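Local coordinates for conserved protein (Methanosarcina mazei, PDB 2NR4), which binds flavin mononucleotide and is otherwise of unknown function, with a fold consistent with a flavoprotein of the FMN-binding barrel class, at residues Ile49-Gly53 / Glu54-Val58; His65-Glu68 / Asn69-Glu73; Pro84-Phe87 / Val88-Thr91; Val163-Ala166 / Thr167-Thr171. One frame throughout, in Å; residues are numbered along the deposited sequence.

Interaction 1 is the turn of a beta hairpin in the six-stranded barrel, part core and part solvent; the other three are helical segments of about two turns, all touching the flavin mononucleotide. Interaction 2 lies at the barrel's surface, where the first backbone amides of its helix meet the phosphate. Interactions 3 and 4 are buried, and they pack directly on each other through Val88, Val163 and Thr167, joining helix 84-92 to helix 158-176. Chemistry follows place: aromatic and aliphatic contacts beside a watered turn in interaction 1, phosphate binding and an indole-leucine contact in interaction 2, hydroxyls bonded to helix carbonyls in interactions 3 and 4.

Interaction 1 of 4, residues Ile49-Gly53 / Glu54-Val58; sequences IVMKG and ERPFV
Val50 and Phe57 form the tight half of this hairpin. Their backbones make an antiparallel hydrogen-bonded pair, Val50 N to Phe57 O at 2.8 Å and nearly straight (172°), with Phe57 N returning a bond to Val50 O at 2.9 Å. On the side-chain level Val50 lies over one face of the Phe57 ring, a CH-pi contact with CB 3.7 Å from the centroid, while CG1 reaches toward the outer end of the ring at CZ. The ring can lean back over its strand partner because CG of Phe57 sits between its own backbone N and carbonyl carbon (chi1 64°). Lys52 then closes the ring edge with its aliphatic CG, in the plane of the ring and 3.8 Å from CE2. On the other face of the sheet Ile49 runs alongside Pro56 and Val58, CG2 meeting Pro56 CB at 3.7 Å.

The turn itself is looser. Around Gly53 and Glu54 a water takes the place of direct bonds, accepting from Lys52 N at 2.8 Å and, at longer range, from Glu54 N, and donating to Arg55 O. Lys52, Glu54 and Arg55 are exposed here.

The hairpin joins strands 43-51 and 57-61 of the barrel, flanked by strand 29-37, where Ile33 meets Ile49, and by strand 133-145, where Val135 and Asp137 meet Phe57 and Leu138 meets Val58.

Interaction 2 of 4, residues His65-Glu68 / Asn69-Glu73; sequences HTWE and NVLKE. With FMN (flavin mononucleotide), chain C.
Leu71 lays a methyl over one face of the Trp67 indole, one turn further along helix 65-73. In this CH-pi contact CD2 stands 3.6 Å from the centroid of the six-membered ring, displaced toward the rim and closest to CZ2, while CD1 approaches NE1 at 3.5 Å. With CG anti to the backbone N (chi1 168°), the Trp67 ring swings along the helix to where Leu71 can cover it. Leu134 of strand 133-145 packs against both side chains.

The backbone bonds are those of a regular alpha helix, from Asn69 N to His65 O through to Lys72 N to Glu68 O; the bond from Leu71 N to Trp67 O is the straightest, at 174°.

Among the polar side chains, a water donates to Asn69 OD1 at 3.1 Å and, weakly, to Glu68 OE1. It also lies in the plane of the His65 ring beside ND1, though at a separation short enough to be doubtful. The side-chain ND2 of Asn69 is hydrogen-bonded to Thr37 OG1, which ties the helix to strand 29-37.

The phosphate is held at the start of the helix: His65 N donates a hydrogen bond to O1P at 2.7 Å, while Thr66 N and OG1 both donate to O2P, the hydroxyl at 2.6 Å. Amides at a helix N-terminus, with a threonine hydroxyl alongside, are a classic phosphate-binding site, probably aided here by the helix dipole.

Interaction 3 of 4, residues Pro84-Phe87 / Val88-Thr91; sequences PILF and VRST. With FMN (flavin mononucleotide), chain C.
Residues Pro84 to Thr91 form about two turns of the alpha helix 84-92, with Val88 N bonded back to Pro84 O, Arg89 N to Ile85 O at 2.8 Å and a straight 169°, and Ser90 N to Leu86 O. The helix belongs to the interior, between strand 43-51 of the barrel and the helices 158-176 and 198-210.

Arg89 carries the outer face. Its CG and CD lie against Ile85, CD coming within 3.8 Å of CG2, and the chain then bends at chi3 (51°), which brings NH1 to 3.8 Å from Leu86 CD1. Beyond that, NH2 makes a salt bridge with Glu99 OE1, so the aliphatic part of the arginine rests on its own helix while the charge is met by a loop residue. A methionine in its place would probably leave the Glu99 carboxylate without its cationic mate.

Near the C-terminal end of the segment, two hydroxyls fold back onto the helix. Ser90 OG stands within 3.0 Å of Leu86 O and 3.1 Å of Phe87 O, and its single proton cannot be assigned between them. Thr91 OG1 is clearer, donating to Phe87 O at 2.7 Å. That carbonyl also receives a weak bond from Thr91 N, so two donors from one residue share it. Phe87, Ser90 and Thr91 all touch Pro46 on strand 43-51, while Val88 fits between helices 158-176 and 198-210. The ribityl chain of the flavin meets the end of this segment: its O4' hydroxyl donates to the backbone O of Thr91 at 2.9 Å.

Interaction 4 of 4, residues Val163-Ala166 / Thr167-Thr171; sequences VLEA and TVHAT. With FMN (flavin mononucleotide), chain C.
Thr167 meets the preceding turn of the helix at Val163 and Leu164. Thr167 N bonds to Val163 O at 3.0 Å, and the methyl CG2 of Thr167 presses on the same carbonyl oxygen. The hydroxyl lies between the backbone N and the carbonyl carbon (chi1 66°), a placement that turns OG1 back to Leu164 O at 2.6 Å; that oxygen also takes the N-H of Val168. OG1 is modelled too near the flavin methyl C8M, so the exact length of its bond is doubtful. A valine here would probably cost Leu164 O its second donor, leaving that oxygen to Val168 N.

Ala166 is small enough to lie within the helix bundle: Ile207 of helix 198-210 and Tyr188 of helix 179-195 both touch it. Ala166 O accepts from Ala170 N at 2.8 Å.

Glu165 works at the subunit boundary. Its OE2 forms a salt bridge with Arg158 of the second subunit. OE1 accepts from a water at 2.6 Å, and the water lies in the plane of the His169 ring, 2.9 Å from NE2. The two side chains, one turn apart, are thus bridged by one water, with the carboxylate and the imidazole themselves 4.2 Å apart (OE1 to NE2). His169 N also bonds straight back to Glu165 O (171°).

Val168 CG2 reaches the flavin methyl C7M at 3.7 Å. The arrangement is a buried turn of alpha helix in a helical bundle, whose side chains close the dimethylbenzene end of the FMN pocket beside the antiparallel barrel.

Interaction 1 of 4, residues Ile49-Gly53 / Glu54-Val58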
loop_
_atom_site.group_PDB
_atom_site.type_symbol
_atom_site.label_atom_id
_atom_site.label_comp_id
_atom_site.label_asym_id
_atom_site.label_seq_id
_atom_site.Cartn_x
_atom_site.Cartn_y
_atom_site.Cartn_z
ATOM N N ILE A 49 6.767 11.801 4.410
ATOM C CA ILE A 49 7.539 12.786 3.632
ATOM C C ILE A 49 6.625 13.296 2.502
ATOM O O ILE A 49 6.030 12.458 1.761
ATOM C CB ILE A 49 8.798 12.135 3.086
ATOM C CG1 ILE A 49 9.765 11.824 4.274
ATOM C CG2 ILE A 49 9.478 13.019 1.999
ATOM C CD1 ILE A 49 10.954 11.107 3.894
ATOM N N VAL A 50 6.518 14.629 2.400
ATOM C CA VAL A 50 5.582 15.298 1.492
ATOM C C VAL A 50 6.306 15.779 0.252
ATOM O O VAL A 50 7.353 16.462 0.358
ATOM C CB VAL A 50 4.879 16.483 2.158
ATOM C CG1 VAL A 50 3.676 16.988 1.287
ATOM C CG2 VAL A 50 4.480 16.165 3.616
ATOM N N MET A 51 5.753 15.446 -0.918
ATOM C CA MET A 51 6.334 15.932 -2.154
ATOM C C MET A 51 5.204 16.557 -2.975
ATOM O O MET A 51 4.245 15.871 -3.336
ATOM C CB MET A 51 7.006 14.778 -2.895
ATOM C CG MET A 51 7.500 15.133 -4.270
ATOM S SD MET A 51 9.198 15.705 -4.094
ATOM C CE MET A 51 9.915 14.077 -4.022
ATOM N N LYS A 52 5.309 17.858 -3.241
ATOM C CA LYS A 52 4.306 18.537 -4.055
ATOM C C LYS A 52 4.903 19.493 -5.078
ATOM O O LYS A 52 4.505 20.647 -5.146
ATOM C CB LYS A 52 3.238 19.237 -3.197
ATOM C CG LYS A 52 3.753 20.039 -2.001
ATOM C CD LYS A 52 2.664 20.910 -1.351
ATOM C CE LYS A 52 1.748 20.105 -0.406
ATOM N NZ LYS A 52 0.741 20.993 0.247
ATOM N N GLY A 53 5.837 19.003 -5.882
ATOM C CA GLY A 53 6.332 19.786 -7.011
ATOM C C GLY A 53 7.725 20.341 -6.824
ATOM O O GLY A 53 8.372 20.729 -7.798
ATOM N N GLU A 54 8.197 20.406 -5.583
ATOM C CA GLU A 54 9.528 20.976 -5.327
ATOM C C GLU A 54 10.386 20.022 -4.472
ATOM O O GLU A 54 10.370 18.802 -4.713
ATOM C CB GLU A 54 9.387 22.383 -4.745
ATOM C CG GLU A 54 8.543 23.347 -5.647
ATOM C CD GLU A 54 9.102 23.495 -7.082
ATOM O OE1 GLU A 54 10.337 23.645 -7.238
ATOM O OE2 GLU A 54 8.304 23.452 -8.058
ATOM N N ARG A 55 11.148 20.551 -3.512
ATOM C CA ARG A 55 11.884 19.673 -2.623
ATOM C C ARG A 55 10.875 18.979 -1.695
ATOM O O ARG A 55 9.865 19.590 -1.321
ATOM C CB ARG A 55 12.914 20.427 -1.763
ATOM C CG ARG A 55 14.053 21.097 -2.569
ATOM C CD ARG A 55 15.199 21.583 -1.645
ATOM N NE ARG A 55 16.148 22.413 -2.416
ATOM C CZ ARG A 55 17.143 21.904 -3.132
ATOM N NH1 ARG A 55 17.327 20.578 -3.174
ATOM N NH2 ARG A 55 17.936 22.700 -3.828
ATOM N N PRO A 56 11.165 17.720 -1.324
ATOM C CA PRO A 56 10.315 17.076 -0.319
ATOM C C PRO A 56 10.471 17.791 0.995
ATOM O O PRO A 56 11.501 18.492 1.202
ATOM C CB PRO A 56 10.863 15.669 -0.192
ATOM C CG PRO A 56 12.110 15.601 -0.971
ATOM C CD PRO A 56 12.252 16.849 -1.796
ATOM N N PHE A 57 9.478 17.631 1.870
ATOM C CA PHE A 57 9.532 18.212 3.209
ATOM C C PHE A 57 8.809 17.359 4.250
ATOM O O PHE A 57 8.071 16.424 3.905
ATOM C CB PHE A 57 8.990 19.619 3.259
ATOM C CG PHE A 57 7.517 19.752 2.928
ATOM C CD1 PHE A 57 6.585 19.867 3.943
ATOM C CD2 PHE A 57 7.100 19.859 1.599
ATOM C CE1 PHE A 57 5.222 20.016 3.643
ATOM C CE2 PHE A 57 5.737 20.020 1.283
ATOM C CZ PHE A 57 4.817 20.105 2.301
ATOM N N VAL A 58 9.055 17.679 5.517
ATOM C CA VAL A 58 8.434 16.931 6.617
ATOM C C VAL A 58 7.786 17.901 7.564
ATOM O O VAL A 58 8.227 19.039 7.691
ATOM C CB VAL A 58 9.425 15.981 7.433
ATOM C CG1 VAL A 58 9.850 14.814 6.643
ATOM C CG2 VAL A 58 10.657 16.751 7.985
HETATM O O HOH W 1 7.284 19.679 -2.602
#

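Interaction 2 of 4, residues His65-Glu68 / Asn69-Glu73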
loop_
_atom_site.group_PDB
_atom_site.type_symbol
_atom_site.label_atom_id
_atom_site.label_comp_id
_atom_site.label_asym_id
_atom_site.label_seq_id
_atom_site.Cartn_x
_atom_site.Cartn_y
_atom_site.Cartn_z
ATOM N N HIS A 65 10.974 12.385 19.600
ATOM C CA HIS A 65 12.400 12.155 19.502
ATOM C C HIS A 65 12.943 12.547 18.107
ATOM O O HIS A 65 14.034 13.112 17.983
ATOM C CB HIS A 65 12.753 10.731 19.932
ATOM C CG HIS A 65 13.060 10.616 21.401
ATOM N ND1 HIS A 65 14.119 11.282 21.996
ATOM C CD2 HIS A 65 12.440 9.931 22.393
ATOM C CE1 HIS A 65 14.151 10.989 23.285
ATOM N NE2 HIS A 65 13.136 10.182 23.555
ATOM N N THR A 66 12.175 12.251 17.062
ATOM C CA THR A 66 12.555 12.663 15.696
ATOM C C THR A 66 12.731 14.169 15.615
ATOM O O THR A 66 13.696 14.672 15.031
ATOM C CB THR A 66 11.452 12.230 14.695
ATOM O OG1 THR A 66 11.245 10.836 14.834
ATOM C CG2 THR A 66 11.838 12.548 13.273
ATOM N N TRP A 67 11.773 14.896 16.178
ATOM C CA TRP A 67 11.859 16.364 16.246
ATOM C C TRP A 67 13.147 16.844 16.942
ATOM O O TRP A 67 13.896 17.674 16.393
ATOM C CB TRP A 67 10.604 16.899 16.949
ATOM C CG TRP A 67 10.655 18.322 17.333
ATOM C CD1 TRP A 67 10.404 19.386 16.532
ATOM C CD2 TRP A 67 10.949 18.857 18.636
ATOM N NE1 TRP A 67 10.533 20.561 17.250
ATOM C CE2 TRP A 67 10.863 20.258 18.540
ATOM C CE3 TRP A 67 11.296 18.284 19.869
ATOM C CZ2 TRP A 67 11.075 21.106 19.641
ATOM C CZ3 TRP A 67 11.511 19.130 20.972
ATOM C CH2 TRP A 67 11.402 20.522 20.842
ATOM N N GLU A 68 13.440 16.282 18.115
ATOM C CA GLU A 68 14.614 16.671 18.886
ATOM C C GLU A 68 15.891 16.412 18.088
ATOM O O GLU A 68 16.770 17.251 18.065
ATOM C CB GLU A 68 14.631 15.937 20.245
ATOM C CG GLU A 68 15.539 16.593 21.300
ATOM C CD GLU A 68 15.621 15.789 22.601
ATOM O OE1 GLU A 68 14.810 14.846 22.791
ATOM O OE2 GLU A 68 16.524 16.101 23.416
ATOM N N ASN A 69 15.956 15.285 17.378
ATOM C CA ASN A 69 17.151 14.938 16.619
ATOM C C ASN A 69 17.331 15.835 15.384
ATOM O O ASN A 69 18.454 16.210 15.039
ATOM C CB ASN A 69 17.153 13.464 16.209
ATOM C CG ASN A 69 17.334 12.507 17.376
ATOM O OD1 ASN A 69 17.841 12.884 18.431
ATOM N ND2 ASN A 69 16.938 11.251 17.184
ATOM N N VAL A 70 16.221 16.179 14.734
ATOM C CA VAL A 70 16.286 17.086 13.594
ATOM C C VAL A 70 16.748 18.490 13.994
ATOM O O VAL A 70 17.633 19.084 13.366
ATOM C CB VAL A 70 14.965 17.110 12.850
ATOM C CG1 VAL A 70 14.938 18.270 11.853
ATOM C CG2 VAL A 70 14.780 15.738 12.119
ATOM N N LEU A 71 16.167 18.990 15.059
ATOM C CA LEU A 71 16.589 20.241 15.650
ATOM C C LEU A 71 18.102 20.290 15.918
ATOM O O LEU A 71 18.755 21.223 15.478
ATOM C CB LEU A 71 15.805 20.472 16.942
ATOM C CG LEU A 71 14.679 21.493 16.945
ATOM C CD1 LEU A 71 13.649 21.264 15.858
ATOM C CD2 LEU A 71 14.021 21.448 18.316
ATOM N N LYS A 72 18.652 19.285 16.599
ATOM C CA LYS A 72 20.079 19.254 16.902
ATOM C C LYS A 72 20.986 18.930 15.721
ATOM O O LYS A 72 22.016 19.582 15.538
ATOM C CB LYS A 72 20.393 18.241 17.988
ATOM C CG LYS A 72 21.895 18.244 18.349
ATOM C CD LYS A 72 22.320 16.972 19.053
ATOM C CE LYS A 72 23.462 17.266 20.006
ATOM N NZ LYS A 72 23.638 16.131 20.948
ATOM N N GLU A 73 20.623 17.899 14.956
ATOM C CA GLU A 73 21.515 17.313 13.969
ATOM C C GLU A 73 21.231 17.707 12.539
ATOM O O GLU A 73 22.103 17.574 11.678
ATOM C CB GLU A 73 21.512 15.793 14.109
ATOM C CG GLU A 73 22.067 15.365 15.472
ATOM C CD GLU A 73 21.982 13.883 15.721
ATOM O OE1 GLU A 73 21.551 13.122 14.818
ATOM O OE2 GLU A 73 22.354 13.470 16.844
HETATM N N1 FMN C . 4.597 12.274 13.245
HETATM C C2 FMN C . 5.104 13.444 12.719
HETATM O O2 FMN C . 5.595 14.267 13.487
HETATM N N3 FMN C . 5.027 13.693 11.366
HETATM C C4 FMN C . 4.459 12.757 10.515
HETATM O O4 FMN C . 4.575 12.860 9.300
HETATM C C4A FMN C . 3.955 11.568 11.038
HETATM N N5 FMN C . 3.375 10.621 10.211
HETATM C C5A FMN C . 2.889 9.428 10.727
HETATM C C6 FMN C . 2.322 8.474 9.872
HETATM C C7 FMN C . 1.836 7.277 10.378
HETATM C C7M FMN C . 1.173 6.313 9.434
HETATM C C8 FMN C . 1.903 7.043 11.768
HETATM C C8M FMN C . 1.550 5.725 12.347
HETATM C C9 FMN C . 2.463 7.994 12.632
HETATM C C9A FMN C . 2.971 9.193 12.100
HETATM N N10 FMN C . 3.541 10.156 12.935
HETATM C C10 FMN C . 4.027 11.336 12.412
HETATM C "C1'" FMN C . 3.489 9.987 14.424
HETATM C "C2'" FMN C . 4.834 9.448 14.894
HETATM O "O2'" FMN C . 5.171 8.310 14.147
HETATM C "C3'" FMN C . 4.695 9.027 16.339
HETATM O "O3'" FMN C . 4.375 10.173 17.109
HETATM C "C4'" FMN C . 5.961 8.335 16.839
HETATM O "O4'" FMN C . 5.603 7.754 18.069
HETATM C "C5'" FMN C . 7.128 9.314 17.024
HETATM O "O5'" FMN C . 8.145 8.727 17.808
HETATM P P FMN C . 9.592 9.398 18.113
HETATM O O1P FMN C . 9.415 10.152 19.442
HETATM O O2P FMN C . 9.909 10.426 17.002
HETATM O O3P FMN C . 10.595 8.256 18.294
HETATM O O HOH W 2 16.082 12.492 20.946
#

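Interaction 3 of 4, residues Pro84-Phe87 / Val88-Thr91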
loop_
_atom_site.group_PDB
_atom_site.type_symbol
_atom_site.label_atom_id
_atom_site.label_comp_id
_atom_site.label_asym_id
_atom_site.label_seq_id
_atom_site.Cartn_x
_atom_site.Cartn_y
_atom_site.Cartn_z
ATOM N N PRO A 84 4.358 -4.553 8.469
ATOM C CA PRO A 84 3.510 -3.785 9.381
ATOM C C PRO A 84 4.011 -3.907 10.833
ATOM O O PRO A 84 3.765 -3.021 11.629
ATOM C CB PRO A 84 2.141 -4.452 9.208
ATOM C CG PRO A 84 2.511 -5.886 8.852
ATOM C CD PRO A 84 3.651 -5.726 7.923
ATOM N N ILE A 85 4.670 -5.019 11.156
ATOM C CA ILE A 85 5.299 -5.192 12.493
ATOM C C ILE A 85 6.299 -4.076 12.818
ATOM O O ILE A 85 6.239 -3.448 13.873
ATOM C CB ILE A 85 5.912 -6.599 12.686
ATOM C CG1 ILE A 85 4.792 -7.669 12.721
ATOM C CG2 ILE A 85 6.699 -6.631 14.031
ATOM C CD1 ILE A 85 5.306 -9.122 12.612
ATOM N N LEU A 86 7.206 -3.801 11.884
ATOM C CA LEU A 86 8.187 -2.710 12.067
ATOM C C LEU A 86 7.541 -1.335 12.177
ATOM O O LEU A 86 7.936 -0.497 13.015
ATOM C CB LEU A 86 9.237 -2.786 10.965
ATOM C CG LEU A 86 10.680 -2.315 11.102
ATOM C CD1 LEU A 86 11.316 -2.724 12.470
ATOM C CD2 LEU A 86 11.441 -2.921 9.951
ATOM N N PHE A 87 6.504 -1.072 11.380
ATOM C CA PHE A 87 5.743 0.139 11.595
ATOM C C PHE A 87 5.204 0.337 12.995
ATOM O O PHE A 87 5.242 1.433 13.554
ATOM C CB PHE A 87 4.535 0.224 10.616
ATOM C CG PHE A 87 4.754 1.144 9.488
ATOM C CD1 PHE A 87 4.478 2.495 9.625
ATOM C CD2 PHE A 87 5.246 0.671 8.283
ATOM C CE1 PHE A 87 4.685 3.348 8.584
ATOM C CE2 PHE A 87 5.453 1.533 7.250
ATOM C CZ PHE A 87 5.180 2.876 7.422
ATOM N N VAL A 88 4.603 -0.714 13.544
ATOM C CA VAL A 88 3.951 -0.582 14.817
ATOM C C VAL A 88 5.038 -0.521 15.889
ATOM O O VAL A 88 4.956 0.290 16.780
ATOM C CB VAL A 88 2.963 -1.735 15.071
ATOM C CG1 VAL A 88 2.433 -1.702 16.496
ATOM C CG2 VAL A 88 1.764 -1.652 14.076
ATOM N N ARG A 89 6.056 -1.353 15.770
ATOM C CA ARG A 89 7.163 -1.312 16.749
ATOM C C ARG A 89 7.842 0.050 16.764
ATOM O O ARG A 89 8.155 0.574 17.837
ATOM C CB ARG A 89 8.189 -2.390 16.431
ATOM C CG ARG A 89 7.677 -3.814 16.725
ATOM C CD ARG A 89 8.783 -4.842 16.650
ATOM N NE ARG A 89 9.928 -4.427 17.467
ATOM C CZ ARG A 89 11.178 -4.294 17.033
ATOM N NH1 ARG A 89 11.516 -4.566 15.771
ATOM N NH2 ARG A 89 12.113 -3.876 17.896
ATOM N N SER A 90 8.085 0.634 15.586
ATOM C CA SER A 90 8.733 1.954 15.585
ATOM C C SER A 90 7.806 3.051 16.114
ATOM O O SER A 90 8.248 4.117 16.537
ATOM C CB SER A 90 9.264 2.308 14.205
ATOM O OG SER A 90 8.182 2.504 13.334
ATOM N N THR A 91 6.499 2.822 16.074
ATOM C CA THR A 91 5.574 3.824 16.590
ATOM C C THR A 91 5.504 3.821 18.097
ATOM O O THR A 91 5.497 4.878 18.716
ATOM C CB THR A 91 4.123 3.600 16.070
ATOM O OG1 THR A 91 4.124 3.671 14.658
ATOM C CG2 THR A 91 3.146 4.641 16.661
HETATM N N1 FMN C . 4.597 12.274 13.245
HETATM C C2 FMN C . 5.104 13.444 12.719
HETATM O O2 FMN C . 5.595 14.267 13.487
HETATM N N3 FMN C . 5.027 13.693 11.366
HETATM C C4 FMN C . 4.459 12.757 10.515
HETATM O O4 FMN C . 4.575 12.860 9.300
HETATM C C4A FMN C . 3.955 11.568 11.038
HETATM N N5 FMN C . 3.375 10.621 10.211
HETATM C C5A FMN C . 2.889 9.428 10.727
HETATM C C6 FMN C . 2.322 8.474 9.872
HETATM C C7 FMN C . 1.836 7.277 10.378
HETATM C C7M FMN C . 1.173 6.313 9.434
HETATM C C8 FMN C . 1.903 7.043 11.768
HETATM C C8M FMN C . 1.550 5.725 12.347
HETATM C C9 FMN C . 2.463 7.994 12.632
HETATM C C9A FMN C . 2.971 9.193 12.100
HETATM N N10 FMN C . 3.541 10.156 12.935
HETATM C C10 FMN C . 4.027 11.336 12.412
HETATM C "C1'" FMN C . 3.489 9.987 14.424
HETATM C "C2'" FMN C . 4.834 9.448 14.894
HETATM O "O2'" FMN C . 5.171 8.310 14.147
HETATM C "C3'" FMN C . 4.695 9.027 16.339
HETATM O "O3'" FMN C . 4.375 10.173 17.109
HETATM C "C4'" FMN C . 5.961 8.335 16.839
HETATM O "O4'" FMN C . 5.603 7.754 18.069
HETATM C "C5'" FMN C . 7.128 9.314 17.024
HETATM O "O5'" FMN C . 8.145 8.727 17.808
HETATM P P FMN C . 9.592 9.398 18.113
HETATM O O1P FMN C . 9.415 10.152 19.442
HETATM O O2P FMN C . 9.909 10.426 17.002
HETATM O O3P FMN C . 10.595 8.256 18.294
#

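Interaction 4 of 4, residues Val163-Ala166 / Thr167-Thr171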
loop_
_atom_site.group_PDB
_atom_site.type_symbol
_atom_site.label_atom_id
_atom_site.label_comp_id
_atom_site.label_asym_id
_atom_site.label_seq_id
_atom_site.Cartn_x
_atom_site.Cartn_y
_atom_site.Cartn_z
ATOM N N VAL A 163 -3.776 -1.618 9.325
ATOM C CA VAL A 163 -2.744 -1.492 10.373
ATOM C C VAL A 163 -2.193 -0.067 10.413
ATOM O O VAL A 163 -2.087 0.507 11.493
ATOM C CB VAL A 163 -1.560 -2.482 10.173
ATOM C CG1 VAL A 163 -0.384 -2.150 11.178
ATOM C CG2 VAL A 163 -2.054 -3.923 10.384
ATOM N N LEU A 164 -1.911 0.516 9.242
ATOM C CA LEU A 164 -1.433 1.889 9.134
ATOM C C LEU A 164 -2.441 2.864 9.778
ATOM O O LEU A 164 -2.067 3.755 10.563
ATOM C CB LEU A 164 -1.277 2.242 7.657
ATOM C CG LEU A 164 -0.054 2.996 7.217
ATOM C CD1 LEU A 164 1.191 2.193 7.701
ATOM C CD2 LEU A 164 -0.060 3.118 5.642
ATOM N N GLU A 165 -3.716 2.737 9.400
ATOM C CA GLU A 165 -4.753 3.590 9.951
ATOM C C GLU A 165 -4.871 3.385 11.448
ATOM O O GLU A 165 -4.922 4.384 12.205
ATOM C CB GLU A 165 -6.116 3.342 9.259
ATOM C CG GLU A 165 -6.116 3.729 7.776
ATOM C CD GLU A 165 -5.755 5.191 7.523
ATOM O OE1 GLU A 165 -6.291 6.066 8.220
ATOM O OE2 GLU A 165 -4.898 5.469 6.658
ATOM N N ALA A 166 -4.879 2.133 11.889
ATOM C CA ALA A 166 -5.024 1.826 13.332
ATOM C C ALA A 166 -3.913 2.464 14.147
ATOM O O ALA A 166 -4.146 2.907 15.289
ATOM C CB ALA A 166 -5.065 0.308 13.575
ATOM N N THR A 167 -2.697 2.488 13.606
ATOM C CA THR A 167 -1.559 3.119 14.299
ATOM C C THR A 167 -1.797 4.634 14.429
ATOM O O THR A 167 -1.573 5.203 15.489
ATOM C CB THR A 167 -0.181 2.835 13.632
ATOM O OG1 THR A 167 -0.128 3.450 12.327
ATOM C CG2 THR A 167 0.017 1.345 13.460
ATOM N N VAL A 168 -2.344 5.270 13.395
ATOM C CA VAL A 168 -2.668 6.699 13.480
ATOM C C VAL A 168 -3.706 6.916 14.593
ATOM O O VAL A 168 -3.495 7.715 15.543
ATOM C CB VAL A 168 -3.126 7.268 12.108
ATOM C CG1 VAL A 168 -3.401 8.803 12.191
ATOM C CG2 VAL A 168 -2.047 7.034 11.094
ATOM N N HIS A 169 -4.803 6.182 14.532
ATOM C CA HIS A 169 -5.858 6.341 15.545
ATOM C C HIS A 169 -5.417 5.988 16.966
ATOM O O HIS A 169 -5.813 6.660 17.925
ATOM C CB HIS A 169 -7.130 5.618 15.109
ATOM C CG HIS A 169 -7.690 6.157 13.831
ATOM N ND1 HIS A 169 -7.866 7.508 13.608
ATOM C CD2 HIS A 169 -8.068 5.536 12.687
ATOM C CE1 HIS A 169 -8.357 7.691 12.397
ATOM N NE2 HIS A 169 -8.474 6.515 11.811
ATOM N N ALA A 170 -4.594 4.956 17.112
ATOM C CA ALA A 170 -4.029 4.642 18.403
ATOM C C ALA A 170 -3.212 5.793 18.990
ATOM O O ALA A 170 -3.290 6.037 20.194
ATOM C CB ALA A 170 -3.202 3.326 18.353
ATOM N N THR A 171 -2.422 6.496 18.177
ATOM C CA THR A 171 -1.675 7.646 18.693
ATOM C C THR A 171 -2.609 8.782 19.106
ATOM O O THR A 171 -2.334 9.528 20.070
ATOM C CB THR A 171 -0.573 8.185 17.713
ATOM O OG1 THR A 171 -1.170 8.790 16.573
ATOM C CG2 THR A 171 0.409 7.096 17.276
HETATM N N1 FMN C . 4.597 12.274 13.245
HETATM C C2 FMN C . 5.104 13.444 12.719
HETATM O O2 FMN C . 5.595 14.267 13.487
HETATM N N3 FMN C . 5.027 13.693 11.366
HETATM C C4 FMN C . 4.459 12.757 10.515
HETATM O O4 FMN C . 4.575 12.860 9.300
HETATM C C4A FMN C . 3.955 11.568 11.038
HETATM N N5 FMN C . 3.375 10.621 10.211
HETATM C C5A FMN C . 2.889 9.428 10.727
HETATM C C6 FMN C . 2.322 8.474 9.872
HETATM C C7 FMN C . 1.836 7.277 10.378
HETATM C C7M FMN C . 1.173 6.313 9.434
HETATM C C8 FMN C . 1.903 7.043 11.768
HETATM C C8M FMN C . 1.550 5.725 12.347
HETATM C C9 FMN C . 2.463 7.994 12.632
HETATM C C9A FMN C . 2.971 9.193 12.100
HETATM N N10 FMN C . 3.541 10.156 12.935
HETATM C C10 FMN C . 4.027 11.336 12.412
HETATM C "C1'" FMN C . 3.489 9.987 14.424
HETATM C "C2'" FMN C . 4.834 9.448 14.894
HETATM O "O2'" FMN C . 5.171 8.310 14.147
HETATM C "C3'" FMN C . 4.695 9.027 16.339
HETATM O "O3'" FMN C . 4.375 10.173 17.109
HETATM C "C4'" FMN C . 5.961 8.335 16.839
HETATM O "O4'" FMN C . 5.603 7.754 18.069
HETATM C "C5'" FMN C . 7.128 9.314 17.024
HETATM O "O5'" FMN C . 8.145 8.727 17.808
HETATM P P FMN C . 9.592 9.398 18.113
HETATM O O1P FMN C . 9.415 10.152 19.442
HETATM O O2P FMN C . 9.909 10.426 17.002
HETATM O O3P FMN C . 10.595 8.256 18.294
HETATM O O HOH W 3 -8.761 6.012 9.020
#